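Local coordinates for protein activating signal cointegrator 1 complex subunit 3 (Homo sapiens, PDB 6YXQ) that unwinds duplex DNA in the 3'-5' direction by ATP hydrolysis for alkylation repair and helps rescue stalled ribosomes, its N-terminal part here being required to bind ASCC2, at residues I55-E60 and T151-M156. Residues are numbered along the deposited sequence; the frame is centred on the assembly and turned at random.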
loop_
_atom_site.group_PDB
_atom_site.type_symbol
_atom_site.label_atom_id
_atom_site.label_comp_id
_atom_site.label_asym_id
_atom_site.label_seq_id
_atom_site.Cartn_x
_atom_site.Cartn_y
_atom_site.Cartn_z
ATOM N N ILE A 55 19.607 28.834 20.197
ATOM C CA ILE A 55 20.229 29.967 20.884
ATOM C C ILE A 55 21.226 30.673 19.965
ATOM O O ILE A 55 21.445 31.884 20.102
ATOM C CB ILE A 55 20.861 29.555 22.230
ATOM C CG1 ILE A 55 22.221 28.892 22.048
ATOM C CG2 ILE A 55 19.914 28.653 23.027
ATOM C CD1 ILE A 55 23.011 28.837 23.336
ATOM N N LYS A 56 21.795 29.970 18.977
ATOM C CA LYS A 56 22.574 30.663 17.955
ATOM C C LYS A 56 21.709 31.673 17.213
ATOM O O LYS A 56 22.086 32.841 17.068
ATOM C CB LYS A 56 23.190 29.670 16.970
ATOM C CG LYS A 56 24.088 30.343 15.926
ATOM C CD LYS A 56 24.853 29.344 15.073
ATOM C CE LYS A 56 23.929 28.630 14.105
ATOM N NZ LYS A 56 24.636 28.091 12.911
ATOM N N PHE A 57 20.540 31.235 16.737
ATOM C CA PHE A 57 19.615 32.148 16.069
ATOM C C PHE A 57 19.279 33.333 16.964
ATOM O O PHE A 57 19.398 34.491 16.551
ATOM C CB PHE A 57 18.340 31.406 15.662
ATOM C CG PHE A 57 17.383 32.238 14.847
ATOM C CD1 PHE A 57 16.516 33.128 15.456
ATOM C CD2 PHE A 57 17.346 32.121 13.469
ATOM C CE1 PHE A 57 15.641 33.894 14.704
ATOM C CE2 PHE A 57 16.470 32.879 12.713
ATOM C CZ PHE A 57 15.618 33.766 13.332
ATOM N N LEU A 58 18.852 33.058 18.199
ATOM C CA LEU A 58 18.434 34.132 19.095
ATOM C C LEU A 58 19.545 35.155 19.305
ATOM O O LEU A 58 19.291 36.366 19.288
ATOM C CB LEU A 58 17.987 33.546 20.431
ATOM C CG LEU A 58 16.720 32.694 20.410
ATOM C CD1 LEU A 58 16.565 31.913 21.707
ATOM C CD2 LEU A 58 15.526 33.582 20.183
ATOM N N ASN A 59 20.788 34.693 19.498
ATOM C CA ASN A 59 21.894 35.619 19.733
ATOM C C ASN A 59 22.284 36.359 18.463
ATOM O O ASN A 59 22.763 37.498 18.524
ATOM C CB ASN A 59 23.103 34.864 20.286
ATOM C CG ASN A 59 23.053 34.706 21.788
ATOM O OD1 ASN A 59 23.314 35.651 22.528
ATOM N ND2 ASN A 59 22.711 33.509 22.250
ATOM N N GLU A 60 22.089 35.728 17.312
ATOM C CA GLU A 60 22.467 36.310 16.037
ATOM C C GLU A 60 21.496 37.391 15.578
ATOM O O GLU A 60 21.892 38.268 14.805
ATOM C CB GLU A 60 22.566 35.181 15.003
ATOM C CG GLU A 60 23.044 35.555 13.622
ATOM C CD GLU A 60 22.938 34.382 12.666
ATOM O OE1 GLU A 60 22.147 34.456 11.703
ATOM O OE2 GLU A 60 23.644 33.377 12.880
ATOM N N THR A 151 10.141 35.428 10.109
ATOM C CA THR A 151 10.197 34.707 8.837
ATOM C C THR A 151 11.554 34.056 8.639
ATOM O O THR A 151 11.650 32.991 8.022
ATOM C CB THR A 151 9.892 35.621 7.650
ATOM O OG1 THR A 151 10.799 36.719 7.645
ATOM C CG2 THR A 151 8.477 36.133 7.710
ATOM N N ALA A 152 12.618 34.690 9.135
ATOM C CA ALA A 152 13.924 34.044 9.091
ATOM C C ALA A 152 13.911 32.733 9.869
ATOM O O ALA A 152 14.446 31.715 9.410
ATOM C CB ALA A 152 14.990 34.985 9.639
ATOM N N LEU A 153 13.298 32.739 11.051
ATOM C CA LEU A 153 13.198 31.506 11.826
ATOM C C LEU A 153 12.372 30.463 11.085
ATOM O O LEU A 153 12.749 29.287 11.023
ATOM C CB LEU A 153 12.595 31.789 13.204
ATOM C CG LEU A 153 12.352 30.573 14.107
ATOM C CD1 LEU A 153 13.655 29.889 14.448
ATOM C CD2 LEU A 153 11.648 30.979 15.379
ATOM N N VAL A 154 11.241 30.876 10.517
ATOM C CA VAL A 154 10.387 29.927 9.807
ATOM C C VAL A 154 11.133 29.332 8.621
ATOM O O VAL A 154 11.097 28.117 8.392
ATOM C CB VAL A 154 9.076 30.601 9.366
ATOM C CG1 VAL A 154 8.212 29.604 8.612
ATOM C CG2 VAL A 154 8.334 31.160 10.570
ATOM N N GLN A 155 11.813 30.184 7.845
ATOM C CA GLN A 155 12.601 29.714 6.712
ATOM C C GLN A 155 13.691 28.759 7.161
ATOM O O GLN A 155 13.996 27.790 6.463
ATOM C CB GLN A 155 13.225 30.897 5.971
ATOM C CG GLN A 155 12.370 31.523 4.888
ATOM C CD GLN A 155 13.130 32.586 4.110
ATOM O OE1 GLN A 155 14.360 32.653 4.171
ATOM N NE2 GLN A 155 12.400 33.435 3.394
ATOM N N MET A 156 14.303 29.026 8.317
ATOM C CA MET A 156 15.347 28.143 8.824
ATOM C C MET A 156 14.792 26.776 9.196
ATOM O O MET A 156 15.417 25.750 8.902
ATOM C CB MET A 156 16.029 28.783 10.026
ATOM C CG MET A 156 17.464 28.380 10.180
ATOM S SD MET A 156 18.256 29.333 11.471
ATOM C CE MET A 156 17.918 28.327 12.894
#
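Phe57 meets Ala152, Leu153 and Met156 chiefly with its ring, so this nearly antiparallel helix pair illustrates how one aromatic side chain can bridge two widely spaced helices. The segment axes come no closer than 11.6 Å and cross at 154°, and no hydrogen bond joins the two segments. The aromatic contacts are of two kinds. Methyl CD1 of Leu153 sits over one face in a CH-pi contact, 4.2 Å from the centroid of the Phe57 ring and practically on the ring normal. Sulfur supplies the second, a Met-aromatic contact in which Met156 SD approaches the ring edge, 3.5 Å from Phe57 CD2. A bend about the SD–CG bond of Met156 (chi3 89°) turns its methyl CE back along the ring, toward CB of Phe57. The remaining contacts are apolar and centre on the far end of the ring. With CG anti to the backbone N (chi1 -174°), Phe57 extends toward the opposing helix, and its CZ comes within 3.6 Å of Leu153 CB and 3.9 Å of Ala152 CB. The same end of the ring also lies near the backbone of the opposing helix, with Phe57 CZ 3.4 Å from Leu153 N, and the short Ala152 side chain probably helps to make this approach possible. An alanine in place of Phe57 would probably open a gap between the helices and leave Leu153 CD1 and Met156 SD without their aromatic partner. Within this N-terminal, ASCC2-binding part of the protein, the contact joins helix 51-61, in a predicted coiled-coil region, to helix 147-163. Leu153 also packs on His106 and Phe145 and Met156 on Leu49, all in loops, whereas Leu58 touches Phe145 and, with Asn59, turns to helix 64-85, placing helix 51-61 between that helix and helix 147-163.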